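Local coordinates for protein iron aquisition yersiniabactin synthesis enzyme, YbtT (Escherichia coli, PDB 6BA9) that acts as a type II thioesterase of broad specificity that sustains yersiniabactin synthesis by its NRPS/PKS pathway, at residues A[99-102]-A[103-107]; A[153-156]-A[157-160]; A[231-234]-A[235-239]. The protein carries 1 engineered substitution. All blocks are in the same frame, centred on the assembly; numbering follows the deposited sequence.

Contact 1: A[99-102]-A[103-107]; sequences TCRL and LEQRG
Leu102 lays its CB over one face of the Arg106 guanidinium, toward the rim of that flat group, with CB 4.2 Å from NH2 of Arg106. The two side chains run side by side at the C-terminal end of helix 91-105, Arg106 being the first residue beyond it; this is the helix of a beta-alpha-beta unit that connects parallel strands 84-89 and 112-116 in an alpha/beta-hydrolase fold. They illustrate how an i to i+4 pair can set an aliphatic carbon against the face of a cation. The extended Arg106 chain also passes close over the backbone of its partner, its CG 3.2 Å from Leu102 O, and its NH1 goes on to Asn72 and Glu75 of helix 63-77.

One residue earlier, Arg101 and Gln105 repeat the spacing in a different style. With CG of Arg101 anti to its N (chi1 179°), the arginine extends alongside the glutamine, and its aliphatic part meets the amide at 3.3 Å between Arg101 CG and Gln105 NE2. The guanidinium and amide planes stand 82° apart, far from a parallel stack; the arginine's charge is instead paired with Glu98. The same amide also meets Leu102, with Gln105 OE1 3.9 Å from Leu102 CD2.

On the buried side of the helix, Thr99 and Leu103 both lie against Leu86 of strand 84-89. Glu104 accepts from Thr188 OG1 and Arg187 N, tying the helix end to a loop. Main-chain bonds continue regularly up to the end of the helix, Glu104 N reaching Cys100 O at 2.8 Å. A Schellman motif then closes it at Gly107, whose positive phi of 83° suits glycine and whose N donates to Glu104 O at 3.0 Å.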
ATOM      1  N   THR A  99      -4.014   4.621  -8.240  1.00 11.70           N
ATOM      2  CA  THR A  99      -3.719   6.046  -8.140  1.00 11.46           C
ATOM      3  C   THR A  99      -2.723   6.466  -9.207  1.00 12.09           C
ATOM      4  O   THR A  99      -2.902   7.498  -9.875  1.00 13.01           O
ATOM      5  CB  THR A  99      -3.177   6.361  -6.742  1.00 12.59           C
ATOM      6  OG1 THR A  99      -4.152   6.008  -5.751  1.00 12.43           O
ATOM      7  CG2 THR A  99      -2.868   7.848  -6.584  1.00 12.53           C
ATOM      8  N   CYS A 100      -1.678   5.667  -9.388  1.00 12.16           N
ATOM      9  CA  CYS A 100      -0.673   5.957 -10.394  1.00 13.24           C
ATOM     10  C   CYS A 100      -1.289   5.950 -11.779  1.00 12.82           C
ATOM     11  O   CYS A 100      -0.948   6.801 -12.614  1.00 13.94           O
ATOM     12  CB  CYS A 100       0.461   4.933 -10.288  1.00 13.66           C
ATOM     13  SG  CYS A 100       1.970   5.398 -11.190  1.00 15.82           S
ATOM     14  N   ARG A 101      -2.217   5.030 -12.027  1.00 12.63           N
ATOM     15  CA  ARG A 101      -2.930   4.975 -13.306  1.00 14.67           C
ATOM     16  C   ARG A 101      -3.623   6.302 -13.586  1.00 15.34           C
ATOM     17  O   ARG A 101      -3.481   6.875 -14.674  1.00 17.41           O
ATOM     18  CB  ARG A 101      -3.924   3.821 -13.279  1.00 18.52           C
ATOM     19  CG  ARG A 101      -4.775   3.606 -14.519  1.00 27.65           C
ATOM     20  CD  ARG A 101      -5.295   2.134 -14.606  1.00 34.74           C
ATOM     21  NE  ARG A 101      -6.564   2.087 -15.324  1.00 42.00           N
ATOM     22  CZ  ARG A 101      -7.685   1.508 -14.893  1.00 42.69           C
ATOM     23  NH1 ARG A 101      -7.730   0.870 -13.731  1.00 41.55           N
ATOM     24  NH2 ARG A 101      -8.778   1.555 -15.653  1.00 45.62           N
ATOM     25  N   LEU A 102      -4.352   6.827 -12.600  1.00 14.13           N
ATOM     26  CA  LEU A 102      -5.063   8.089 -12.801  1.00 14.46           C
ATOM     27  C   LEU A 102      -4.094   9.245 -13.025  1.00 16.49           C
ATOM     28  O   LEU A 102      -4.312  10.079 -13.910  1.00 15.52           O
ATOM     29  CB  LEU A 102      -5.963   8.379 -11.597  1.00 14.19           C
ATOM     30  CG  LEU A 102      -7.118   7.393 -11.386  1.00 14.42           C
ATOM     31  CD1 LEU A 102      -7.822   7.638 -10.087  1.00 18.23           C
ATOM     32  CD2 LEU A 102      -8.138   7.448 -12.545  1.00 23.37           C
ATOM     33  N   LEU A 103      -3.020   9.330 -12.244  1.00 14.11           N
ATOM     34  CA  LEU A 103      -2.087  10.443 -12.367  1.00 15.13           C
ATOM     35  C   LEU A 103      -1.348  10.406 -13.696  1.00 18.94           C
ATOM     36  O   LEU A 103      -1.141  11.451 -14.336  1.00 18.29           O
ATOM     37  CB  LEU A 103      -1.098  10.448 -11.212  1.00 17.82           C
ATOM     38  CG  LEU A 103      -1.742  10.741  -9.869  1.00 15.43           C
ATOM     39  CD1 LEU A 103      -0.665  10.660  -8.817  1.00 18.36           C
ATOM     40  CD2 LEU A 103      -2.423  12.098  -9.831  1.00 16.95           C
ATOM     41  N   GLU A 104      -0.940   9.211 -14.123  1.00 17.62           N
ATOM     42  CA  GLU A 104      -0.269   9.063 -15.415  1.00 17.51           C
ATOM     43  C   GLU A 104      -1.194   9.479 -16.550  1.00 17.63           C
ATOM     44  O   GLU A 104      -0.777  10.219 -17.457  1.00 19.67           O
ATOM     45  CB  GLU A 104       0.198   7.606 -15.577  1.00 19.07           C
ATOM     46  CG  GLU A 104       1.047   7.335 -16.782  1.00 22.42           C
ATOM     47  CD  GLU A 104       1.564   5.903 -16.767  1.00 20.11           C
ATOM     48  OE1 GLU A 104       2.057   5.454 -15.706  1.00 20.96           O
ATOM     49  OE2 GLU A 104       1.423   5.244 -17.802  1.00 21.48           O
ATOM     50  N   GLN A 105      -2.462   9.039 -16.506  1.00 17.41           N
ATOM     51  CA  GLN A 105      -3.439   9.384 -17.535  1.00 20.20           C
ATOM     52  C   GLN A 105      -3.670  10.884 -17.597  1.00 21.05           C
ATOM     53  O   GLN A 105      -3.935  11.441 -18.674  1.00 21.49           O
ATOM     54  CB  GLN A 105      -4.780   8.722 -17.239  1.00 21.66           C
ATOM     55  CG  GLN A 105      -4.844   7.220 -17.392  1.00 33.12           C
ATOM     56  CD  GLN A 105      -6.131   6.662 -16.798  1.00 29.52           C
ATOM     57  OE1 GLN A 105      -6.947   7.406 -16.238  1.00 39.58           O
ATOM     58  NE2 GLN A 105      -6.317   5.357 -16.911  1.00 41.59           N
ATOM     59  N   ARG A 106      -3.642  11.551 -16.452  1.00 16.95           N
ATOM     60  CA  ARG A 106      -3.858  12.991 -16.411  1.00 17.59           C
ATOM     61  C   ARG A 106      -2.638  13.793 -16.854  1.00 21.13           C
ATOM     62  O   ARG A 106      -2.701  15.030 -16.847  1.00 21.17           O
ATOM     63  CB  ARG A 106      -4.232  13.397 -14.974  1.00 16.18           C
ATOM     64  CG  ARG A 106      -5.603  12.904 -14.537  1.00 16.84           C
ATOM     65  CD  ARG A 106      -5.829  13.080 -13.029  1.00 14.87           C
ATOM     66  NE  ARG A 106      -7.017  12.338 -12.601  1.00 16.35           N
ATOM     67  CZ  ARG A 106      -7.488  12.318 -11.356  1.00 14.04           C
ATOM     68  NH1 ARG A 106      -6.891  13.003 -10.384  1.00 15.34           N
ATOM     69  NH2 ARG A 106      -8.557  11.591 -11.087  1.00 17.56           N
ATOM     70  N   GLY A 107      -1.527  13.140 -17.204  1.00 19.14           N
ATOM     71  CA  GLY A 107      -0.327  13.839 -17.616  1.00 21.62           C
ATOM     72  C   GLY A 107       0.543  14.326 -16.484  1.00 25.60           C
ATOM     73  O   GLY A 107       1.345  15.245 -16.677  1.00 25.17           O
TER

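Contact 2: A[153-156]-A[157-160]; sequences ENQE and LMSL
Two amides, those of Asn154 and Gln155, each carry an apolar group on one face. Leu157 CG sits over the Asn154 amide, 3.6 Å from its CG, and the Met158 methyl lies over the nitrogen end of the Gln155 amide, CE being 3.3 Å from NE2. In both pairs the side chains cross at about a right angle.

Asn154 is the N-cap of helix 155-174. With its CG anti to the main-chain N (chi1 -173°), OD1 turns back over the first turn and accepts from Leu157 N at 3.1 Å. That donor stands well above the carbonyl plane, 65° out of it, and OD1 takes a second, weak bond from Glu156 N.

Gln155 bends at its second torsion, which brings OE1 within 3.1 Å of Ser159 OG. That hydroxyl lies equally far from Gln155 O, so its single proton has two acceptors to choose between. Meanwhile Gln155 O is already engaged by Ser159 N.

This exposed helix start lies in the insertion between strands 112-116 and 190-195, consistent with the lid of such thioesterases. Leu157 and Met158 rest on Leu151 of the preceding loop, and Leu160 touches Arg55 of another.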
ATOM      1  N   GLU A 153     -12.149 -11.598  22.744  1.00 25.39           N
ATOM      2  CA  GLU A 153     -12.729 -11.647  24.076  1.00 31.81           C
ATOM      3  C   GLU A 153     -13.528 -10.408  24.413  1.00 32.87           C
ATOM      4  O   GLU A 153     -14.060 -10.311  25.521  1.00 32.14           O
ATOM      5  CB  GLU A 153     -11.621 -11.822  25.127  1.00 37.64           C
ATOM      6  CG  GLU A 153     -11.056 -13.231  25.204  1.00 35.45           C
ATOM      7  CD  GLU A 153     -12.131 -14.256  25.445  1.00 30.40           C
ATOM      8  OE1 GLU A 153     -12.881 -14.100  26.433  1.00 41.23           O
ATOM      9  OE2 GLU A 153     -12.251 -15.188  24.633  1.00 34.07           O
ATOM     10  N   ASN A 154     -13.622  -9.457  23.492  1.00 27.60           N
ATOM     11  CA  ASN A 154     -14.245  -8.175  23.780  1.00 31.81           C
ATOM     12  C   ASN A 154     -15.180  -7.853  22.623  1.00 25.49           C
ATOM     13  O   ASN A 154     -14.730  -7.435  21.550  1.00 21.24           O
ATOM     14  CB  ASN A 154     -13.168  -7.123  23.956  1.00 28.85           C
ATOM     15  CG  ASN A 154     -13.719  -5.813  24.423  1.00 24.90           C
ATOM     16  OD1 ASN A 154     -14.826  -5.416  24.042  1.00 25.25           O
ATOM     17  ND2 ASN A 154     -12.952  -5.122  25.261  1.00 30.68           N
ATOM     18  N   GLN A 155     -16.479  -8.056  22.840  1.00 25.73           N
ATOM     19  CA  GLN A 155     -17.438  -7.818  21.774  1.00 25.06           C
ATOM     20  C   GLN A 155     -17.472  -6.352  21.373  1.00 28.11           C
ATOM     21  O   GLN A 155     -17.860  -6.044  20.246  1.00 21.78           O
ATOM     22  CB  GLN A 155     -18.828  -8.333  22.167  1.00 29.93           C
ATOM     23  CG  GLN A 155     -19.920  -8.136  21.091  1.00 40.43           C
ATOM     24  CD  GLN A 155     -19.583  -8.736  19.718  1.00 43.26           C
ATOM     25  OE1 GLN A 155     -19.451  -8.008  18.723  1.00 36.02           O
ATOM     26  NE2 GLN A 155     -19.483 -10.066  19.653  1.00 41.67           N
ATOM     27  N   GLU A 156     -17.055  -5.441  22.253  1.00 26.89           N
ATOM     28  CA  GLU A 156     -17.004  -4.034  21.866  1.00 26.66           C
ATOM     29  C   GLU A 156     -15.842  -3.752  20.927  1.00 26.26           C
ATOM     30  O   GLU A 156     -15.979  -2.955  19.990  1.00 24.47           O
ATOM     31  CB  GLU A 156     -16.922  -3.147  23.105  1.00 30.97           C
ATOM     32  CG  GLU A 156     -18.203  -3.114  23.887  1.00 35.98           C
ATOM     33  CD  GLU A 156     -18.332  -1.854  24.707  1.00 44.40           C
ATOM     34  OE1 GLU A 156     -17.295  -1.208  24.989  1.00 37.28           O
ATOM     35  OE2 GLU A 156     -19.475  -1.504  25.062  1.00 49.56           O
ATOM     36  N   LEU A 157     -14.684  -4.377  21.156  1.00 23.85           N
ATOM     37  CA  LEU A 157     -13.600  -4.255  20.191  1.00 20.99           C
ATOM     38  C   LEU A 157     -14.001  -4.874  18.863  1.00 23.50           C
ATOM     39  O   LEU A 157     -13.637  -4.362  17.793  1.00 21.41           O
ATOM     40  CB  LEU A 157     -12.325  -4.916  20.711  1.00 22.60           C
ATOM     41  CG  LEU A 157     -11.640  -4.299  21.922  1.00 23.89           C
ATOM     42  CD1 LEU A 157     -10.354  -5.047  22.234  1.00 26.50           C
ATOM     43  CD2 LEU A 157     -11.342  -2.818  21.676  1.00 26.25           C
ATOM     44  N   MET A 158     -14.751  -5.983  18.902  1.00 19.61           N
ATOM     45  CA  MET A 158     -15.174  -6.614  17.658  1.00 19.62           C
ATOM     46  C   MET A 158     -16.139  -5.720  16.906  1.00 17.86           C
ATOM     47  O   MET A 158     -16.011  -5.543  15.691  1.00 18.34           O
ATOM     48  CB  MET A 158     -15.788  -7.980  17.934  1.00 19.18           C
ATOM     49  CG  MET A 158     -14.735  -8.989  18.321  1.00 20.11           C
ATOM     50  SD  MET A 158     -15.371 -10.674  18.374  1.00 29.13           S
ATOM     51  CE  MET A 158     -16.224 -10.676  19.907  1.00 31.77           C
ATOM     52  N   SER A 159     -17.087  -5.116  17.625  1.00 19.49           N
ATOM     53  CA  SER A 159     -18.066  -4.238  16.996  1.00 18.59           C
ATOM     54  C   SER A 159     -17.425  -2.987  16.406  1.00 18.66           C
ATOM     55  O   SER A 159     -17.952  -2.442  15.432  1.00 21.26           O
ATOM     56  CB  SER A 159     -19.157  -3.873  17.998  1.00 25.32           C
ATOM     57  OG  SER A 159     -19.973  -5.004  18.259  1.00 30.60           O
ATOM     58  N   LEU A 160     -16.293  -2.536  16.953  1.00 20.12           N
ATOM     59  CA  LEU A 160     -15.550  -1.409  16.383  1.00 18.80           C
ATOM     60  C   LEU A 160     -14.655  -1.839  15.226  1.00 22.03           C
ATOM     61  O   LEU A 160     -14.698  -1.248  14.137  1.00 19.62           O
ATOM     62  CB  LEU A 160     -14.695  -0.749  17.471  1.00 22.58           C
ATOM     63  CG  LEU A 160     -13.971   0.570  17.159  1.00 24.45           C
ATOM     64  CD1 LEU A 160     -12.705   0.397  16.368  1.00 31.08           C
ATOM     65  CD2 LEU A 160     -14.885   1.536  16.424  1.00 29.96           C
TER

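Contact 3: A[231-234]-A[235-239]; sequences QQAR and SFFTQ
At Gln232 the backbone leaves helical values (phi -123°), then turns at once into helix 233-243, for which this residue is the N-cap. The short junction with helix 228-231 belongs to the C-terminal part of the alpha/beta-hydrolase fold, and it shows how water can serve at a helix start. The Gln232 amide does not bond directly to the first turn. Instead OE1 accepts from two waters: one water accepts from Ser235 N and donates to Gln232 OE1 at 2.8 Å, and the other joins that oxygen to Ser235 OG. The Gln232 carbonyl starts the regular helical bonds by accepting from Phe236 N.

A turn further on, the inner side becomes aromatic. Phe237 brings CD2 to 3.2 Å from Ala233 O, the same oxygen that takes a straight bond (180°) from Phe237 N. CD2 of Phe236 lies over the centre of the Phe237 ring, while Trp33 meets that ring edge-to-face. Phe236 itself packs on Leu193 of strand 190-195, and Ser235 on Ile222 of strand 216-222, so the helix packs on edge strand 216-222 and its neighbour 190-195. Arg234 extends toward a salt bridge with Glu36.

Arg234 O is gripped twice from one residue. Thr238 N donates to Arg234 O at 3.0 Å. The hydroxyl, placed beside its own backbone N (chi1 -65°), donates as well, and the two come in from opposite faces of the carbonyl plane, Thr238 OG1 lying just 2.6 Å from Arg234 O.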
ATOM      1  N   GLN A 231       9.080  -4.038   9.947  1.00 15.99           N
ATOM      2  CA  GLN A 231      10.076  -4.767  10.727  1.00 18.69           C
ATOM      3  C   GLN A 231      11.460  -4.729  10.087  1.00 21.75           C
ATOM      4  O   GLN A 231      12.466  -4.871  10.796  1.00 24.26           O
ATOM      5  CB  GLN A 231       9.613  -6.209  10.910  1.00 20.70           C
ATOM      6  CG  GLN A 231       8.233  -6.333  11.550  1.00 26.36           C
ATOM      7  CD  GLN A 231       8.256  -5.946  13.005  1.00 31.86           C
ATOM      8  OE1 GLN A 231       9.159  -6.338  13.738  1.00 43.06           O
ATOM      9  NE2 GLN A 231       7.276  -5.160  13.433  1.00 37.56           N
ATOM     10  N   GLN A 232      11.537  -4.569   8.768  1.00 16.46           N
ATOM     11  CA  GLN A 232      12.794  -4.455   8.042  1.00 16.80           C
ATOM     12  C   GLN A 232      12.796  -3.142   7.260  1.00 17.22           C
ATOM     13  O   GLN A 232      13.154  -3.096   6.080  1.00 16.75           O
ATOM     14  CB  GLN A 232      12.972  -5.661   7.118  1.00 19.98           C
ATOM     15  CG  GLN A 232      13.022  -7.013   7.838  1.00 21.13           C
ATOM     16  CD  GLN A 232      14.149  -7.114   8.820  1.00 27.94           C
ATOM     17  OE1 GLN A 232      15.222  -6.544   8.623  1.00 29.00           O
ATOM     18  NE2 GLN A 232      13.915  -7.852   9.900  1.00 28.53           N
ATOM     19  N   ALA A 233      12.422  -2.065   7.948  1.00 15.39           N
ATOM     20  CA  ALA A 233      12.321  -0.745   7.327  1.00 15.77           C
ATOM     21  C   ALA A 233      13.613  -0.336   6.626  1.00 16.18           C
ATOM     22  O   ALA A 233      13.580   0.274   5.557  1.00 15.58           O
ATOM     23  CB  ALA A 233      11.948   0.286   8.381  1.00 16.12           C
ATOM     24  N   ARG A 234      14.769  -0.629   7.232  1.00 16.50           N
ATOM     25  CA  ARG A 234      16.027  -0.224   6.614  1.00 19.89           C
ATOM     26  C   ARG A 234      16.191  -0.858   5.236  1.00 19.32           C
ATOM     27  O   ARG A 234      16.557  -0.179   4.273  1.00 18.19           O
ATOM     28  CB  ARG A 234      17.205  -0.549   7.535  1.00 20.21           C
ATOM     29  CG  ARG A 234      17.204   0.307   8.789  1.00 24.51           C
ATOM     30  CD  ARG A 234      18.465   0.163   9.628  1.00 28.31           C
ATOM     31  NE  ARG A 234      18.215   0.620  10.993  1.00 38.13           N
ATOM     32  CZ  ARG A 234      18.414   1.858  11.438  1.00 41.28           C
ATOM     33  NH1 ARG A 234      18.902   2.809  10.645  1.00 36.30           N
ATOM     34  NH2 ARG A 234      18.128   2.145  12.704  1.00 45.20           N
ATOM     35  N   SER A 235      15.892  -2.157   5.113  1.00 17.56           N
ATOM     36  CA  SER A 235      15.969  -2.825   3.818  1.00 17.93           C
ATOM     37  C   SER A 235      14.932  -2.270   2.840  1.00 18.55           C
ATOM     38  O   SER A 235      15.226  -2.067   1.651  1.00 18.92           O
ATOM     39  CB  SER A 235      15.774  -4.329   4.006  1.00 22.90           C
ATOM     40  OG  SER A 235      16.781  -4.875   4.841  1.00 29.67           O
ATOM     41  N   PHE A 236      13.707  -2.037   3.324  1.00 17.78           N
ATOM     42  CA  PHE A 236      12.629  -1.523   2.478  1.00 16.40           C
ATOM     43  C   PHE A 236      13.010  -0.181   1.864  1.00 15.27           C
ATOM     44  O   PHE A 236      12.959  -0.001   0.643  1.00 16.10           O
ATOM     45  CB  PHE A 236      11.372  -1.426   3.355  1.00 14.81           C
ATOM     46  CG  PHE A 236      10.108  -0.982   2.640  1.00 13.57           C
ATOM     47  CD1 PHE A 236       9.370  -1.868   1.873  1.00 14.62           C
ATOM     48  CD2 PHE A 236       9.620   0.313   2.813  1.00 16.93           C
ATOM     49  CE1 PHE A 236       8.198  -1.460   1.264  1.00 15.64           C
ATOM     50  CE2 PHE A 236       8.451   0.722   2.197  1.00 17.07           C
ATOM     51  CZ  PHE A 236       7.747  -0.164   1.423  1.00 16.99           C
ATOM     52  N   PHE A 237      13.420   0.775   2.693  1.00 15.68           N
ATOM     53  CA  PHE A 237      13.791   2.082   2.157  1.00 14.57           C
ATOM     54  C   PHE A 237      15.060   2.033   1.322  1.00 15.99           C
ATOM     55  O   PHE A 237      15.153   2.759   0.331  1.00 15.99           O
ATOM     56  CB  PHE A 237      13.844   3.145   3.253  1.00 15.44           C
ATOM     57  CG  PHE A 237      12.474   3.497   3.774  1.00 15.29           C
ATOM     58  CD1 PHE A 237      11.608   4.259   3.001  1.00 16.32           C
ATOM     59  CD2 PHE A 237      12.038   3.034   4.993  1.00 16.50           C
ATOM     60  CE1 PHE A 237      10.339   4.568   3.458  1.00 15.63           C
ATOM     61  CE2 PHE A 237      10.787   3.337   5.452  1.00 16.04           C
ATOM     62  CZ  PHE A 237       9.929   4.106   4.679  1.00 15.74           C
ATOM     63  N   THR A 238      16.025   1.186   1.683  1.00 16.19           N
ATOM     64  CA  THR A 238      17.219   1.036   0.859  1.00 18.31           C
ATOM     65  C   THR A 238      16.855   0.660  -0.569  1.00 17.78           C
ATOM     66  O   THR A 238      17.371   1.246  -1.530  1.00 17.79           O
ATOM     67  CB  THR A 238      18.142  -0.020   1.455  1.00 18.82           C
ATOM     68  OG1 THR A 238      18.605   0.432   2.719  1.00 23.76           O
ATOM     69  CG2 THR A 238      19.329  -0.252   0.533  1.00 22.29           C
ATOM     70  N   GLN A 239      15.952  -0.313  -0.734  1.00 17.25           N
ATOM     71  CA  GLN A 239      15.636  -0.749  -2.088  1.00 17.19           C
ATOM     72  C   GLN A 239      14.875   0.322  -2.848  1.00 16.94           C
ATOM     73  O   GLN A 239      15.071   0.490  -4.053  1.00 17.50           O
ATOM     74  CB  GLN A 239      14.872  -2.071  -2.063  1.00 18.98           C
ATOM     75  CG  GLN A 239      15.690  -3.217  -1.502  1.00 20.07           C
ATOM     76  CD  GLN A 239      17.007  -3.411  -2.236  1.00 23.35           C
ATOM     77  OE1 GLN A 239      17.086  -3.229  -3.443  1.00 23.22           O
ATOM     78  NE2 GLN A 239      18.056  -3.750  -1.492  1.00 32.78           N
TER
HETATM   79  O   HOH W   1      16.128  -4.046   7.615  1.00 25.62           O
HETATM   80  O   HOH W   2      15.768  -7.681   5.636  1.00 28.34           O

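In the fold
The three contacts are local turns of three separate helices, and none touches another. Contacts 1 and 3 flank the central sheet, their centres about 27 Å apart and their nearest atoms about 15 Å. Contact 2 lies out on the probable lid, with its centre about 39 Å from that of contact 1, on the opposite side of the chain's centre, and about 34 Å from that of contact 3. The helix of contact 1 starts just after strand 84-89, at the probable nucleophile elbow, where an engineered alanine stands in place of the serine that is probably the nucleophile. Contact 1 closes that helix, whereas contacts 2 and 3 open theirs.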